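Local coordinates for protein N-acetylneuraminic acid (Sialic acid) synthetase (Leptospira borgpetersenii serovar Hardjo-bovis, PDB 6NCS) that probably catalyses, with a bound metal ion, the condensation that makes N-acetylneuraminic acid (sialic acid) or its 9-phosphate, at residues Ile29-Leu34 with Ala57-Ala62; Leu34-Asp39 with Lys80-Gly85; Ile123-Ser128 with Ile148-Thr153; Gly144-Leu149 with Lys170-Leu175; Ser192-Leu197 with Ser223-Ile228. All coordinates share one frame; numbering follows the deposited sequence.

Interaction 1: Ile29-Leu34 with Ala57-Ala62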
# COMPACT_ATOMS: atom_id res chain seq x y z
N ILE A 29 -14.08 4.51 -10.75
CA ILE A 29 -14.53 4.97 -12.06
C ILE A 29 -14.32 3.84 -13.05
O ILE A 29 -13.19 3.36 -13.21
CB ILE A 29 -13.75 6.21 -12.52
CG1 ILE A 29 -13.99 7.40 -11.58
CG2 ILE A 29 -14.13 6.59 -13.97
CD1 ILE A 29 -12.80 8.39 -11.58
N ALA A 30 -15.39 3.44 -13.74
CA ALA A 30 -15.31 2.51 -14.85
C ALA A 30 -15.09 3.33 -16.12
O ALA A 30 -15.95 4.12 -16.50
CB ALA A 30 -16.59 1.69 -14.94
N GLU A 31 -13.92 3.18 -16.76
CA GLU A 31 -13.61 3.94 -17.97
C GLU A 31 -14.15 3.15 -19.16
O GLU A 31 -13.52 2.20 -19.62
CB GLU A 31 -12.11 4.22 -18.06
CG GLU A 31 -11.54 4.47 -19.48
CD GLU A 31 -11.95 5.80 -20.09
OE1 GLU A 31 -11.07 6.47 -20.69
OE2 GLU A 31 -13.14 6.17 -19.99
N ALA A 32 -15.34 3.53 -19.63
CA ALA A 32 -15.88 2.92 -20.83
C ALA A 32 -15.07 3.32 -22.05
O ALA A 32 -14.96 2.54 -23.01
CB ALA A 32 -17.35 3.32 -21.03
N GLY A 33 -14.50 4.52 -22.02
CA GLY A 33 -13.56 4.94 -23.04
C GLY A 33 -14.19 4.91 -24.41
O GLY A 33 -15.24 5.52 -24.65
N LEU A 34 -13.55 4.16 -25.32
CA LEU A 34 -14.04 3.98 -26.68
C LEU A 34 -14.50 2.55 -26.93
O LEU A 34 -14.79 2.19 -28.08
CB LEU A 34 -12.96 4.36 -27.68
CG LEU A 34 -12.51 5.82 -27.57
CD1 LEU A 34 -11.60 6.19 -28.73
CD2 LEU A 34 -13.71 6.74 -27.53
N ALA A 57 -18.93 5.54 -10.70
CA ALA A 57 -19.08 6.39 -11.87
C ALA A 57 -18.72 5.60 -13.11
O ALA A 57 -17.94 4.64 -13.05
CB ALA A 57 -18.20 7.65 -11.75
N ILE A 58 -19.29 6.00 -14.25
CA ILE A 58 -18.85 5.50 -15.55
C ILE A 58 -18.49 6.70 -16.43
O ILE A 58 -19.20 7.71 -16.45
CB ILE A 58 -19.92 4.59 -16.21
CG1 ILE A 58 -19.41 4.01 -17.53
CG2 ILE A 58 -21.27 5.33 -16.38
CD1 ILE A 58 -20.25 2.86 -18.07
N LYS A 59 -17.36 6.58 -17.13
CA LYS A 59 -16.75 7.69 -17.84
C LYS A 59 -16.66 7.37 -19.33
O LYS A 59 -16.33 6.25 -19.72
CB LYS A 59 -15.34 7.97 -17.29
CG LYS A 59 -14.74 9.29 -17.76
CD LYS A 59 -13.30 9.43 -17.28
CE LYS A 59 -12.39 8.60 -18.16
NZ LYS A 59 -12.75 8.93 -19.58
N PHE A 60 -16.97 8.37 -20.17
CA PHE A 60 -16.90 8.26 -21.62
C PHE A 60 -15.89 9.28 -22.14
O PHE A 60 -15.24 9.98 -21.37
CB PHE A 60 -18.31 8.42 -22.23
CG PHE A 60 -19.24 7.27 -21.92
CD1 PHE A 60 -19.36 6.20 -22.80
CD2 PHE A 60 -19.96 7.23 -20.73
CE1 PHE A 60 -20.20 5.12 -22.51
CE2 PHE A 60 -20.80 6.16 -20.43
CZ PHE A 60 -20.92 5.10 -21.32
N GLN A 61 -15.71 9.34 -23.46
CA GLN A 61 -14.76 10.26 -24.08
C GLN A 61 -15.48 11.11 -25.11
O GLN A 61 -16.22 10.58 -25.95
CB GLN A 61 -13.59 9.53 -24.74
CG GLN A 61 -12.71 8.80 -23.72
CD GLN A 61 -11.55 8.05 -24.34
OE1 GLN A 61 -11.19 8.26 -25.49
NE2 GLN A 61 -10.96 7.14 -23.56
N ALA A 62 -15.25 12.42 -25.06
CA ALA A 62 -15.90 13.40 -25.93
C ALA A 62 -14.83 14.10 -26.76
O ALA A 62 -14.06 14.92 -26.24
CB ALA A 62 -16.70 14.41 -25.10
O HOH W 1 -16.87 7.49 -25.23

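Interaction 2: Leu34-Asp39 with Lys80-Gly85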
# COMPACT_ATOMS: atom_id res chain seq x y z
N LEU A 34 -13.55 4.16 -25.32
CA LEU A 34 -14.04 3.98 -26.68
C LEU A 34 -14.50 2.55 -26.93
O LEU A 34 -14.79 2.19 -28.08
CB LEU A 34 -12.96 4.36 -27.68
CG LEU A 34 -12.51 5.82 -27.57
CD1 LEU A 34 -11.60 6.19 -28.73
CD2 LEU A 34 -13.71 6.74 -27.53
N ASN A 35 -14.59 1.72 -25.89
CA ASN A 35 -14.79 0.29 -26.07
C ASN A 35 -16.16 -0.04 -26.65
O ASN A 35 -16.33 -1.11 -27.25
CB ASN A 35 -14.56 -0.43 -24.73
CG ASN A 35 -14.70 -1.92 -24.84
OD1 ASN A 35 -15.74 -2.48 -24.50
ND2 ASN A 35 -13.65 -2.59 -25.31
N HIS A 36 -17.14 0.87 -26.54
CA HIS A 36 -18.45 0.65 -27.15
C HIS A 36 -18.41 0.77 -28.67
O HIS A 36 -19.37 0.36 -29.34
CB HIS A 36 -19.45 1.65 -26.59
CG HIS A 36 -18.94 3.06 -26.63
ND1 HIS A 36 -18.81 3.77 -27.80
CD2 HIS A 36 -18.48 3.86 -25.64
CE1 HIS A 36 -18.32 4.97 -27.54
NE2 HIS A 36 -18.11 5.05 -26.23
N GLY A 37 -17.35 1.34 -29.24
CA GLY A 37 -17.24 1.40 -30.68
C GLY A 37 -18.24 2.30 -31.37
O GLY A 37 -18.41 2.21 -32.59
N GLY A 38 -18.89 3.19 -30.63
CA GLY A 38 -19.94 4.03 -31.17
C GLY A 38 -21.30 3.38 -31.21
O GLY A 38 -22.24 3.97 -31.77
N ASP A 39 -21.44 2.18 -30.66
CA ASP A 39 -22.72 1.48 -30.57
C ASP A 39 -23.46 2.03 -29.35
O ASP A 39 -23.04 1.78 -28.22
CB ASP A 39 -22.49 -0.02 -30.45
CG ASP A 39 -23.78 -0.84 -30.40
OD1 ASP A 39 -24.84 -0.31 -30.02
OD2 ASP A 39 -23.71 -2.04 -30.74
N LYS A 80 -12.87 7.20 -35.28
CA LYS A 80 -14.01 7.90 -35.87
C LYS A 80 -15.36 7.25 -35.56
O LYS A 80 -16.29 7.98 -35.19
CB LYS A 80 -13.81 8.02 -37.39
CG LYS A 80 -14.69 9.06 -38.02
CD LYS A 80 -14.55 10.35 -37.24
CE LYS A 80 -14.98 11.57 -38.02
NZ LYS A 80 -14.59 12.81 -37.30
N PRO A 81 -15.53 5.92 -35.66
CA PRO A 81 -16.86 5.34 -35.39
C PRO A 81 -17.31 5.48 -33.95
O PRO A 81 -18.52 5.41 -33.70
CB PRO A 81 -16.69 3.86 -35.77
CG PRO A 81 -15.57 3.85 -36.72
CD PRO A 81 -14.63 4.91 -36.25
N ALA A 82 -16.40 5.66 -33.01
CA ALA A 82 -16.74 5.69 -31.59
C ALA A 82 -17.08 7.09 -31.10
O ALA A 82 -17.31 7.27 -29.90
CB ALA A 82 -15.60 5.11 -30.76
N GLU A 83 -17.13 8.09 -31.99
CA GLU A 83 -17.51 9.43 -31.57
C GLU A 83 -18.97 9.45 -31.14
O GLU A 83 -19.84 8.92 -31.85
CB GLU A 83 -17.28 10.43 -32.69
CG GLU A 83 -15.82 10.79 -32.93
CD GLU A 83 -15.64 11.92 -33.94
OE1 GLU A 83 -16.60 12.68 -34.14
OE2 GLU A 83 -14.54 12.03 -34.52
N PHE A 84 -19.24 10.06 -30.00
CA PHE A 84 -20.60 10.38 -29.57
C PHE A 84 -20.78 11.89 -29.54
O PHE A 84 -19.82 12.64 -29.32
CB PHE A 84 -20.90 9.81 -28.18
CG PHE A 84 -21.26 8.35 -28.18
CD1 PHE A 84 -21.91 7.78 -29.26
CD2 PHE A 84 -20.95 7.56 -27.09
CE1 PHE A 84 -22.24 6.44 -29.26
CE2 PHE A 84 -21.28 6.21 -27.08
CZ PHE A 84 -21.92 5.65 -28.16
N GLY A 85 -22.01 12.33 -29.73
CA GLY A 85 -22.30 13.74 -29.65
C GLY A 85 -23.29 14.06 -28.55
O GLY A 85 -23.67 13.17 -27.78

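Interaction 3: Ile123-Ser128 with Ile148-Thr153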
# COMPACT_ATOMS: atom_id res chain seq x y z
N ILE A 123 -18.45 16.74 -13.12
CA ILE A 123 -17.04 16.37 -13.06
C ILE A 123 -16.50 16.30 -14.48
O ILE A 123 -17.16 15.77 -15.38
CB ILE A 123 -16.83 15.00 -12.38
CG1 ILE A 123 -17.43 14.96 -10.99
CG2 ILE A 123 -15.33 14.68 -12.28
CD1 ILE A 123 -17.11 13.65 -10.27
N LEU A 124 -15.27 16.79 -14.67
CA LEU A 124 -14.54 16.63 -15.91
C LEU A 124 -13.29 15.80 -15.66
O LEU A 124 -12.58 16.00 -14.67
CB LEU A 124 -14.12 17.99 -16.50
CG LEU A 124 -15.20 19.02 -16.84
CD1 LEU A 124 -14.54 20.35 -17.12
CD2 LEU A 124 -15.99 18.55 -18.05
N LYS A 125 -13.00 14.87 -16.56
CA LYS A 125 -11.71 14.18 -16.57
C LYS A 125 -10.84 14.80 -17.66
O LYS A 125 -11.32 15.05 -18.76
CB LYS A 125 -11.89 12.69 -16.84
CG LYS A 125 -10.59 11.93 -17.06
CD LYS A 125 -9.83 11.76 -15.77
CE LYS A 125 -8.41 11.28 -16.04
NZ LYS A 125 -8.38 9.93 -16.68
N ILE A 126 -9.56 15.02 -17.36
CA ILE A 126 -8.59 15.46 -18.36
C ILE A 126 -7.56 14.36 -18.52
O ILE A 126 -6.93 13.94 -17.54
CB ILE A 126 -7.92 16.79 -17.98
CG1 ILE A 126 -8.96 17.90 -17.84
CG2 ILE A 126 -6.88 17.17 -19.04
CD1 ILE A 126 -9.68 18.24 -19.12
N ALA A 127 -7.38 13.91 -19.76
CA ALA A 127 -6.53 12.77 -20.08
C ALA A 127 -5.06 13.10 -19.84
O ALA A 127 -4.65 14.26 -19.87
CB ALA A 127 -6.74 12.36 -21.53
N SER A 128 -4.26 12.04 -19.64
CA SER A 128 -2.83 12.23 -19.39
C SER A 128 -2.17 13.00 -20.53
O SER A 128 -1.35 13.89 -20.29
CB SER A 128 -2.13 10.89 -19.21
OG SER A 128 -2.57 10.23 -18.02
N ILE A 148 -10.75 16.04 -12.59
CA ILE A 148 -9.83 14.95 -12.33
C ILE A 148 -8.80 14.97 -13.45
O ILE A 148 -9.16 14.86 -14.63
CB ILE A 148 -10.54 13.59 -12.29
CG1 ILE A 148 -11.66 13.59 -11.24
CG2 ILE A 148 -9.52 12.51 -12.01
CD1 ILE A 148 -12.48 12.28 -11.22
N LEU A 149 -7.53 15.12 -13.10
CA LEU A 149 -6.42 15.13 -14.05
C LEU A 149 -5.55 13.91 -13.80
O LEU A 149 -5.23 13.60 -12.65
CB LEU A 149 -5.58 16.40 -13.88
CG LEU A 149 -4.30 16.53 -14.71
CD1 LEU A 149 -4.61 16.66 -16.21
CD2 LEU A 149 -3.48 17.72 -14.21
N SER A 150 -5.19 13.19 -14.86
CA SER A 150 -4.21 12.11 -14.80
C SER A 150 -2.86 12.63 -15.26
O SER A 150 -2.78 13.48 -16.15
CB SER A 150 -4.63 10.93 -15.68
OG SER A 150 -5.67 10.19 -15.07
N ARG A 151 -1.78 12.10 -14.66
CA ARG A 151 -0.44 12.64 -14.92
C ARG A 151 0.47 11.67 -15.67
O ARG A 151 1.70 11.81 -15.60
CB ARG A 151 0.24 13.12 -13.63
CG ARG A 151 0.27 12.17 -12.40
CD ARG A 151 1.20 10.95 -12.60
NE ARG A 151 2.54 11.30 -13.08
CZ ARG A 151 3.67 10.80 -12.56
NH1 ARG A 151 3.61 9.94 -11.56
NH2 ARG A 151 4.85 11.16 -13.05
N GLY A 152 -0.08 10.72 -16.41
CA GLY A 152 0.76 9.92 -17.30
C GLY A 152 1.57 10.85 -18.19
O GLY A 152 1.08 11.92 -18.54
N THR A 153 2.81 10.47 -18.51
CA THR A 153 3.81 11.18 -19.32
C THR A 153 4.51 12.32 -18.58
O THR A 153 5.50 12.84 -19.10
CB THR A 153 3.24 11.77 -20.63
OG1 THR A 153 2.49 12.96 -20.33
CG2 THR A 153 2.36 10.77 -21.36
O HOH W 2 -6.05 8.24 -17.03

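Interaction 4: Gly144-Leu149 with Lys170-Leu175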
# COMPACT_ATOMS: atom_id res chain seq x y z
N GLY A 144 -15.39 25.83 -13.33
CA GLY A 144 -15.88 25.66 -11.98
C GLY A 144 -16.26 24.25 -11.61
O GLY A 144 -16.57 23.99 -10.43
N LEU A 145 -16.24 23.31 -12.56
CA LEU A 145 -16.59 21.94 -12.26
C LEU A 145 -15.45 21.23 -11.54
O LEU A 145 -14.31 21.72 -11.49
CB LEU A 145 -16.93 21.17 -13.54
CG LEU A 145 -18.00 21.80 -14.43
CD1 LEU A 145 -18.24 20.90 -15.65
CD2 LEU A 145 -19.28 22.00 -13.64
N ILE A 146 -15.76 20.07 -10.96
CA ILE A 146 -14.73 19.21 -10.39
C ILE A 146 -13.88 18.68 -11.52
O ILE A 146 -14.40 18.24 -12.55
CB ILE A 146 -15.37 18.05 -9.61
CG1 ILE A 146 -16.27 18.57 -8.48
CG2 ILE A 146 -14.29 17.08 -9.10
CD1 ILE A 146 -17.27 17.52 -8.03
N VAL A 147 -12.56 18.70 -11.34
CA VAL A 147 -11.64 18.28 -12.39
C VAL A 147 -10.78 17.15 -11.86
O VAL A 147 -10.15 17.29 -10.80
CB VAL A 147 -10.75 19.43 -12.88
CG1 VAL A 147 -9.79 18.90 -13.96
CG2 VAL A 147 -11.59 20.58 -13.43
N ILE A 148 -10.75 16.04 -12.59
CA ILE A 148 -9.83 14.95 -12.33
C ILE A 148 -8.80 14.97 -13.45
O ILE A 148 -9.16 14.86 -14.63
CB ILE A 148 -10.54 13.59 -12.29
CG1 ILE A 148 -11.66 13.59 -11.24
CG2 ILE A 148 -9.52 12.51 -12.01
CD1 ILE A 148 -12.48 12.28 -11.22
N LEU A 149 -7.53 15.12 -13.10
CA LEU A 149 -6.42 15.13 -14.05
C LEU A 149 -5.55 13.91 -13.80
O LEU A 149 -5.23 13.60 -12.65
CB LEU A 149 -5.58 16.40 -13.88
CG LEU A 149 -4.30 16.53 -14.71
CD1 LEU A 149 -4.61 16.66 -16.21
CD2 LEU A 149 -3.48 17.72 -14.21
N LYS A 170 -9.23 28.04 -7.89
CA LYS A 170 -9.85 27.31 -6.78
C LYS A 170 -10.80 26.23 -7.29
O LYS A 170 -11.87 26.00 -6.74
CB LYS A 170 -10.56 28.27 -5.82
CG LYS A 170 -9.61 29.28 -5.18
CD LYS A 170 -10.19 29.93 -3.92
CE LYS A 170 -10.94 31.21 -4.23
NZ LYS A 170 -10.97 32.16 -3.07
N SER A 171 -10.41 25.57 -8.38
CA SER A 171 -11.18 24.45 -8.89
C SER A 171 -11.13 23.28 -7.90
O SER A 171 -10.06 23.00 -7.33
CB SER A 171 -10.64 23.98 -10.24
OG SER A 171 -10.59 25.05 -11.18
N PRO A 172 -12.24 22.60 -7.66
CA PRO A 172 -12.15 21.31 -6.96
C PRO A 172 -11.37 20.36 -7.85
O PRO A 172 -11.66 20.22 -9.04
CB PRO A 172 -13.61 20.87 -6.79
CG PRO A 172 -14.44 22.07 -7.13
CD PRO A 172 -13.61 22.87 -8.10
N PHE A 173 -10.32 19.76 -7.28
CA PHE A 173 -9.29 19.16 -8.10
C PHE A 173 -8.82 17.85 -7.50
O PHE A 173 -8.58 17.75 -6.30
CB PHE A 173 -8.11 20.13 -8.27
CG PHE A 173 -7.02 19.60 -9.15
CD1 PHE A 173 -7.18 19.58 -10.52
CD2 PHE A 173 -5.84 19.14 -8.59
CE1 PHE A 173 -6.17 19.08 -11.34
CE2 PHE A 173 -4.83 18.64 -9.40
CZ PHE A 173 -5.00 18.62 -10.78
N ILE A 174 -8.67 16.85 -8.37
CA ILE A 174 -8.20 15.51 -8.03
C ILE A 174 -7.11 15.14 -9.02
O ILE A 174 -7.26 15.37 -10.22
CB ILE A 174 -9.37 14.50 -8.09
CG1 ILE A 174 -10.40 14.84 -7.01
CG2 ILE A 174 -8.88 13.05 -8.00
CD1 ILE A 174 -11.78 14.29 -7.29
N LEU A 175 -6.02 14.56 -8.53
CA LEU A 175 -4.92 14.14 -9.39
C LEU A 175 -4.76 12.62 -9.33
O LEU A 175 -4.72 12.06 -8.24
CB LEU A 175 -3.63 14.83 -8.97
CG LEU A 175 -2.37 14.60 -9.78
CD1 LEU A 175 -2.59 15.16 -11.18
CD2 LEU A 175 -1.20 15.31 -9.11
O HOH W 3 -13.07 23.97 -12.38

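Interaction 5: Ser192-Leu197 with Ser223-Ile228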
# COMPACT_ATOMS: atom_id res chain seq x y z
N SER A 192 4.51 3.90 -5.67
CA SER A 192 4.87 4.79 -4.57
C SER A 192 4.82 6.26 -4.97
O SER A 192 4.90 7.13 -4.09
CB SER A 192 6.25 4.44 -4.00
OG SER A 192 7.26 4.55 -4.97
N ALA A 193 4.65 6.57 -6.26
CA ALA A 193 4.40 7.96 -6.65
C ALA A 193 3.12 8.49 -6.02
O ALA A 193 2.97 9.70 -5.84
CB ALA A 193 4.31 8.08 -8.17
N ILE A 194 2.17 7.60 -5.70
CA ILE A 194 0.94 8.03 -5.03
C ILE A 194 1.26 8.70 -3.70
O ILE A 194 0.74 9.78 -3.39
CB ILE A 194 -0.01 6.83 -4.87
CG1 ILE A 194 -0.52 6.39 -6.25
CG2 ILE A 194 -1.18 7.18 -3.89
CD1 ILE A 194 -1.14 5.00 -6.28
N GLN A 195 2.13 8.08 -2.90
CA GLN A 195 2.49 8.68 -1.62
C GLN A 195 3.32 9.94 -1.81
O GLN A 195 3.20 10.89 -1.03
CB GLN A 195 3.24 7.68 -0.74
CG GLN A 195 2.34 6.72 -0.03
CD GLN A 195 1.42 7.41 0.95
OE1 GLN A 195 1.78 8.42 1.56
NE2 GLN A 195 0.22 6.86 1.12
N THR A 196 4.20 9.95 -2.82
CA THR A 196 4.94 11.16 -3.15
C THR A 196 4.00 12.32 -3.42
O THR A 196 4.20 13.43 -2.93
CB THR A 196 5.84 10.90 -4.35
OG1 THR A 196 6.80 9.90 -4.01
CG2 THR A 196 6.57 12.17 -4.78
N LEU A 197 2.94 12.05 -4.19
CA LEU A 197 1.96 13.09 -4.49
C LEU A 197 1.15 13.46 -3.25
O LEU A 197 0.85 14.64 -3.04
CB LEU A 197 1.04 12.65 -5.62
CG LEU A 197 1.67 12.48 -7.01
CD1 LEU A 197 0.67 11.83 -7.93
CD2 LEU A 197 2.10 13.84 -7.56
N SER A 223 -1.55 1.28 -1.39
CA SER A 223 -0.50 2.29 -1.35
C SER A 223 -1.04 3.71 -1.20
O SER A 223 -0.27 4.67 -1.29
CB SER A 223 0.38 2.19 -2.59
OG SER A 223 -0.27 2.72 -3.72
N GLY A 224 -2.34 3.87 -0.97
CA GLY A 224 -2.90 5.17 -0.64
C GLY A 224 -3.88 5.77 -1.63
O GLY A 224 -4.38 6.88 -1.37
N ALA A 225 -4.18 5.14 -2.76
CA ALA A 225 -5.08 5.75 -3.74
C ALA A 225 -6.48 5.97 -3.17
O ALA A 225 -7.04 5.08 -2.52
CB ALA A 225 -5.17 4.88 -4.99
N GLU A 226 -7.04 7.15 -3.41
CA GLU A 226 -8.37 7.51 -2.95
C GLU A 226 -9.40 7.49 -4.08
O GLU A 226 -10.60 7.62 -3.81
CB GLU A 226 -8.33 8.90 -2.30
CG GLU A 226 -7.17 9.04 -1.32
CD GLU A 226 -7.07 10.43 -0.71
OE1 GLU A 226 -6.12 11.18 -1.08
OE2 GLU A 226 -7.93 10.77 0.12
N ILE A 227 -8.95 7.33 -5.31
CA ILE A 227 -9.79 7.19 -6.49
C ILE A 227 -9.12 6.12 -7.34
O ILE A 227 -7.88 6.08 -7.40
CB ILE A 227 -9.89 8.52 -7.28
CG1 ILE A 227 -10.45 9.65 -6.43
CG2 ILE A 227 -10.73 8.33 -8.55
CD1 ILE A 227 -9.37 10.45 -5.66
N ILE A 228 -9.91 5.25 -7.95
CA ILE A 228 -9.39 4.25 -8.88
C ILE A 228 -10.15 4.38 -10.19
O ILE A 228 -11.39 4.39 -10.19
CB ILE A 228 -9.53 2.82 -8.34
CG1 ILE A 228 -8.62 2.60 -7.12
CG2 ILE A 228 -9.21 1.80 -9.44
CD1 ILE A 228 -7.12 2.52 -7.49
O HOH W 4 2.12 5.05 -2.70

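Interaction 1: Ile29-Leu34 with Ala57-Ala62
Glu31 and Lys59 meet between strands 29-33 and 57-62, the two parallel strands of a beta-alpha-beta unit of the TIM barrel whose crossover is helix 40-52. Backbone bonds join the strands first. Ala30 N donates to Ala57 O at 2.9 Å, Lys59 N returns to Ala30 O, and Ala32 N donates to Lys59 O. Farther along, water 1 takes over as mediator, accepting from Gln61 N and donating to Gly33 O.

Charged and polar side chains lie toward the barrel interior. A bend at chi2 (71°) curls the Glu31 chain, and OE2 forms a salt bridge with Lys59 NZ at 2.8 Å, while OE1 accepts from Gln61 NE2 at 2.9 Å. Each donor meets its oxygen from outside the carboxylate plane, and the Gln61 amide is turned 41° against it. The lysine nitrogen also bonds to Thr106 and a bound citrate, and Gln61 OE1 to Arg68, so each polar end has a further partner. Glu31 approaches manganese to about 4 Å (nearest side-chain atom to the ion) and touches its ligand His231.

Apolar groups fill the side facing helix 40-52. Ile58 CG1 lies 4.1 Å from Ala32 CB, and that same methyl makes a CH-pi contact over one face of the Phe60 ring, offset toward the rim, with CE1 at 3.7 Å.

Interaction 2: Leu34-Asp39 with Lys80-Gly85
The Phe84 and His36 rings form an offset stack, their centroids 4.4 Å apart and their planes 18° from parallel. Phe84 buries the most surface here. The two side chains arrive from opposite directions, and Phe84 CE2 sits over one face of the imidazole, 3.2 Å from His36 CE1. The other imidazole face is covered by Leu34 CA. With CG held between the backbone N and the carbonyl carbon (chi1 50°), His36 folds its ring back over its own turn, where ND1 accepts a hydrogen bond from Gly38 N at 2.9 Å. Because that donor lies in the ring plane, the bond fixes the rotation of the ring and presents it flat to Phe84.

Ala82, nearly as deeply covered, fills the angle between ring and turn. Its carbonyl O stands at the imidazole edge, 3.4 Å from His36 CE1, and its CB packs 3.8 Å from Gly38 N and 4.1 Å from Leu34 CD2. Next to it, Gly38 CA makes a CA-H...O contact with Pro81 O at 3.2 Å, a closeness that the absence of a side chain permits.

Outward, Phe84 packs on Ala43 of helix 40-52 and on Phe89 and Leu92 of helix 86-98. Asp39 caps Leu42 N. Overlapping type I and type I' turns leading to this N-cap form the beta-alpha loop that follows strand 27-33 of the TIM barrel.

Interaction 3: Ile123-Ser128 with Ile148-Thr153
Segments Ile123-Ser128 and Ile148-Thr153 pair through two parallel strands only 11° apart in direction, Lys125 standing beside Ile148 and Ile126 beside Leu149. They are the strands of a beta-alpha-beta unit of the TIM barrel, connected through helix 134-143. Ile148 N donates to Leu124 O (2.8 Å) and Ile148 O accepts from Ile126 N, so this residue bonds on both its backbone polar atoms. Ser150 N closes the ladder on Ile126 O with a longer bond of 3.3 Å.

Side chains sort onto two faces. On the barrel interior, Ile123 CG2 lies 3.9 Å from Ile148 CD1, and the Lys125 chain, bent at chi2 (73°), crosses Ile148 at about a right angle with Lys125 CD 3.8 Å from Ile148 CG2. This aliphatic stretch rests on the isoleucine while NZ reaches on to a salt bridge with Glu229 and a hydrogen bond to a bound citrate; water 2 also accepts from it. Its place beside the citrate, about 6 Å from manganese (nearest side-chain atom to the ion), is consistent with the wall of the active-site pocket. On the opposite face, toward helix 134-143, Ile126 CG2 meets Leu149 CD1 at 3.7 Å, with Leu137 of that helix covering both.

Past the strands the two segments stay together. Thr153 N bonds to Glu277 of the second subunit. Ser150 O, buried without a hydrogen-bond partner, receives a CA-H...O contact from Ser128 CA, and Ser128 OG accepts a weak hydrogen bond from Gly152 N at 3.0 Å.

Interaction 4: Gly144-Leu149 with Lys170-Leu175
Ile148 and Ile174 lie side by side and point the same way, CG1 of the first 4.0 Å from CB of the second. Ile174 CD1 also reaches Ile146 CG2. The Ile146 side chain crosses Pro172 at about a right angle, its CG1 3.9 Å from Pro172 CB. On the other face Leu149 CB lies 3.7 Å from Phe173 CE1. Leu149 CD2 stands at the edge of that ring, in its plane. Phe173 gets there because CG is anti to the backbone N (chi1 -178°), which swings the ring alongside the neighbouring strand. Leu175 follows, its CD1 3.4 Å from Leu149 O.

These rows are set by parallel pairing of strands 146-150 and 173-178, a beta-alpha-beta unit of the TIM barrel with helix 156-168 as crossover. Val147 N donates to Pro172 O, Ile174 N to Val147 O and Leu149 N to Ile174 O, each at 2.9 Å.

Where the strands begin, water 3 donates to Leu145 O at 2.7 Å and lies 3.0 Å from Ser171 OG. Lys170 completes a Schellman motif ending helix 156-168, and Phe166 of that helix stacks on Phe173. Ile13 of strand 13-15 packs on Ile146, Pro172 and Ile174.

Interaction 5: Ser192-Leu197 with Ser223-Ile228
A Schellman motif, with Gly224 as its C-prime residue, ends helix 215-222 of the TIM barrel, and against this helix end Ile194 and Gln195 of helix 193-200 are laid. Two of its hydrogen bonds, from Ala225 N to Ala220 O and from Gly224 N to Val221 O, fold the chain back. Gly224 can turn here with a phi of 116°, and its lack of a side chain leaves room for the amide nitrogen of Gln195.

Ile194 brings its branches to different atoms: CG2 sits 3.8 Å from both Gly224 C and Ala225 N, while CD1 reaches 4.2 Å from Ala225 CB. CG2 also comes to 3.7 Å from Ser223 O.

That same carbonyl oxygen draws the polar partners. Gln195 NE2 donates to it at 3.3 Å, the nitrogen lying well above the carbonyl plane but the oxygen staying close to the plane of the amide. A bend at chi2 (-64°) turns the glutamine amide back toward the helix end. Water 4 gives Ser223 O a second bond, at 2.8 Å, and accepts a weak one from Gln195 N.

The neighbours put this contact on the outer layer of the barrel. Ile194 also packs on Ala220 of helix 215-222, Tyr207 of strand 205-209 and His177 of strand 173-178, while Gln195 meets Gln195 of the second subunit.

In the fold
Interactions 1, 3 and 4 are buried strand pairs of one eight-stranded barrel, each held by its own parallel backbone ladder, but their side-chain chemistry differs with position along the strands. Interactions 1 and 3 carry charged side chains around the citrate and manganese, and touch across the interior where Lys59 CD lies 3.6 Å from Lys125 CB. Interaction 4, which shares Ile148 and Leu149 with interaction 3, has almost wholly apolar side-chain contacts. Interaction 2 is partly exposed and joins loops by ring stacking; it shares Leu34 with interaction 1. Interaction 5 is a buried helix-to-helix-end contact, its centre about 31 Å from that of interaction 2; like interaction 3, it reaches the second subunit.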